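Local coordinates for putative diflavin flavoprotein A 3 (Synechocystis sp., PDB 6H0C) that probably passes electrons from NADH to oxygen, reducing it to water, the metallo-beta-lactamase-like and flavodoxin-like domains of this fragment forming its flavodiiron core, at residues G65-R70 with K93-L98. Numbering follows the deposited sequence.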
loop_
_atom_site.group_PDB
_atom_site.type_symbol
_atom_site.label_atom_id
_atom_site.label_comp_id
_atom_site.label_asym_id
_atom_site.label_seq_id
_atom_site.Cartn_x
_atom_site.Cartn_y
_atom_site.Cartn_z
ATOM N N GLY A 65 7.922 -13.252 20.011
ATOM C CA GLY A 65 7.770 -13.876 21.310
ATOM C C GLY A 65 6.708 -14.949 21.272
ATOM O O GLY A 65 6.905 -16.042 21.792
ATOM N N THR A 66 5.586 -14.639 20.636
ATOM C CA THR A 66 4.482 -15.583 20.517
ATOM C C THR A 66 4.797 -16.742 19.577
ATOM O O THR A 66 4.545 -17.905 19.892
ATOM C CB THR A 66 3.223 -14.882 20.018
ATOM O OG1 THR A 66 2.781 -13.957 21.013
ATOM C CG2 THR A 66 2.131 -15.893 19.760
ATOM N N LEU A 67 5.348 -16.413 18.418
ATOM C CA LEU A 67 5.658 -17.415 17.409
ATOM C C LEU A 67 6.588 -18.504 17.942
ATOM O O LEU A 67 6.332 -19.690 17.755
ATOM C CB LEU A 67 6.284 -16.748 16.184
ATOM C CG LEU A 67 6.544 -17.662 14.989
ATOM C CD1 LEU A 67 5.247 -18.360 14.567
ATOM C CD2 LEU A 67 7.160 -16.873 13.825
ATOM N N ILE A 68 7.656 -18.090 18.616
ATOM C CA ILE A 68 8.652 -19.016 19.149
ATOM C C ILE A 68 8.056 -20.061 20.096
ATOM O O ILE A 68 8.631 -21.131 20.303
ATOM C CB ILE A 68 9.757 -18.243 19.881
ATOM C CG1 ILE A 68 10.542 -17.400 18.876
ATOM C CG2 ILE A 68 10.695 -19.186 20.599
ATOM C CD1 ILE A 68 11.454 -16.396 19.514
ATOM N N GLN A 69 6.892 -19.762 20.656
ATOM C CA GLN A 69 6.251 -20.698 21.560
ATOM C C GLN A 69 5.450 -21.725 20.788
ATOM O O GLN A 69 5.069 -22.757 21.330
ATOM C CB GLN A 69 5.366 -19.951 22.550
ATOM C CG GLN A 69 6.158 -18.978 23.416
ATOM C CD GLN A 69 5.313 -18.302 24.474
ATOM O OE1 GLN A 69 4.254 -18.803 24.855
ATOM N NE2 GLN A 69 5.777 -17.152 24.955
ATOM N N ARG A 70 5.219 -21.449 19.510
ATOM C CA ARG A 70 4.411 -22.322 18.665
ATOM C C ARG A 70 5.233 -23.063 17.614
ATOM O O ARG A 70 4.734 -23.990 16.974
ATOM C CB ARG A 70 3.323 -21.517 17.956
ATOM C CG ARG A 70 2.334 -20.858 18.875
ATOM C CD ARG A 70 1.596 -21.900 19.687
ATOM N NE ARG A 70 0.348 -21.371 20.226
ATOM C CZ ARG A 70 -0.845 -21.589 19.687
ATOM N NH1 ARG A 70 -1.926 -21.066 20.241
ATOM N NH2 ARG A 70 -0.957 -22.335 18.597
ATOM N N LYS A 93 14.591 -8.513 10.157
ATOM C CA LYS A 93 15.968 -8.609 10.657
ATOM C C LYS A 93 16.050 -9.546 11.860
ATOM O O LYS A 93 16.950 -10.381 11.952
ATOM C CB LYS A 93 16.522 -7.236 11.048
ATOM C CG LYS A 93 16.858 -6.300 9.893
ATOM C CD LYS A 93 17.293 -4.923 10.422
ATOM C CE LYS A 93 16.861 -3.781 9.494
ATOM N NZ LYS A 93 17.067 -2.428 10.097
ATOM N N LEU A 94 15.108 -9.404 12.784
ATOM C CA LEU A 94 15.110 -10.235 13.977
ATOM C C LEU A 94 14.720 -11.662 13.634
ATOM O O LEU A 94 15.411 -12.602 14.008
ATOM C CB LEU A 94 14.164 -9.670 15.036
ATOM C CG LEU A 94 14.043 -10.536 16.287
ATOM C CD1 LEU A 94 15.403 -10.694 16.941
ATOM C CD2 LEU A 94 13.030 -9.949 17.258
ATOM N N LEU A 95 13.609 -11.821 12.918
ATOM C CA LEU A 95 13.112 -13.147 12.555
ATOM C C LEU A 95 14.154 -13.986 11.802
ATOM O O LEU A 95 14.332 -15.180 12.067
ATOM C CB LEU A 95 11.844 -13.014 11.703
ATOM C CG LEU A 95 11.207 -14.330 11.262
ATOM C CD1 LEU A 95 10.779 -15.098 12.488
ATOM C CD2 LEU A 95 10.026 -14.085 10.345
ATOM N N LEU A 96 14.837 -13.359 10.853
ATOM C CA LEU A 96 15.800 -14.078 10.029
ATOM C C LEU A 96 17.069 -14.393 10.813
ATOM O O LEU A 96 17.793 -15.321 10.466
ATOM C CB LEU A 96 16.124 -13.279 8.764
ATOM C CG LEU A 96 14.908 -13.109 7.851
ATOM C CD1 LEU A 96 15.275 -12.436 6.547
ATOM C CD2 LEU A 96 14.284 -14.457 7.591
ATOM N N SER A 97 17.332 -13.633 11.874
ATOM C CA SER A 97 18.424 -13.957 12.793
ATOM C C SER A 97 18.145 -15.288 13.466
ATOM O O SER A 97 19.046 -16.085 13.692
ATOM C CB SER A 97 18.606 -12.868 13.853
ATOM O OG SER A 97 19.088 -11.666 13.281
ATOM N N LEU A 98 16.877 -15.516 13.776
ATOM C CA LEU A 98 16.439 -16.725 14.453
ATOM C C LEU A 98 16.147 -17.865 13.493
ATOM O O LEU A 98 16.016 -19.010 13.904
ATOM C CB LEU A 98 15.191 -16.430 15.268
ATOM C CG LEU A 98 15.402 -15.539 16.481
ATOM C CD1 LEU A 98 14.128 -14.776 16.804
ATOM C CD2 LEU A 98 15.814 -16.421 17.642
#
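Two leucines with matching torsions meet across this pair of helices: in Leu67 (chi1 -175°) and Leu95 alike, CG lies opposite the backbone N, and the second torsions of the two agree as well. The branches thus sent across the gap are CD2 of Leu67 and CD1 of Leu95, which come within 4.2 Å methyl to methyl. Ile68 and Leu98 reach each other by another rotamer: CG1 of Ile68 and CG of Leu98 each lie anti to the carbonyl carbon, beside the backbone N. From there the isoleucine runs on extended (chi2 168°), carrying CD1 to 4.1 Å from CD1 of Leu98; the two side chains cross at about a right angle, their CD1 methyls doing the touching.

The example illustrates how side-by-side helices on one face of a sheet can be joined through side chains while their backbones stay well apart: the CA atoms of Leu67 and Leu95 are 9.9 Å from each other. Helices 60-70 and 86-98 belong to the metallo-beta-lactamase-like domain of this flavodiiron core, and in chain order they alternate with the parallel strands 49-52, 78-80 and 103-106. Leu51 of strand 49-52 touches both Leu67 and Leu95, tying the buried pair to the sheet, whereas the Ile68 pair lies nearer solvent, with Val64 also packing against Leu98. Within helix 86-98, Ser97 OG donates to Lys93 O over 2.8 Å, tilted 21° from the carbonyl plane; that oxygen also accepts from Ser97 N, so it is gripped twice by one residue.

With no hydrogen bond or salt bridge between the segments and just 103 Å² buried, the contact is one of aliphatic packing, consistent with dispersion and, chiefly for the buried leucine pair, exclusion of water.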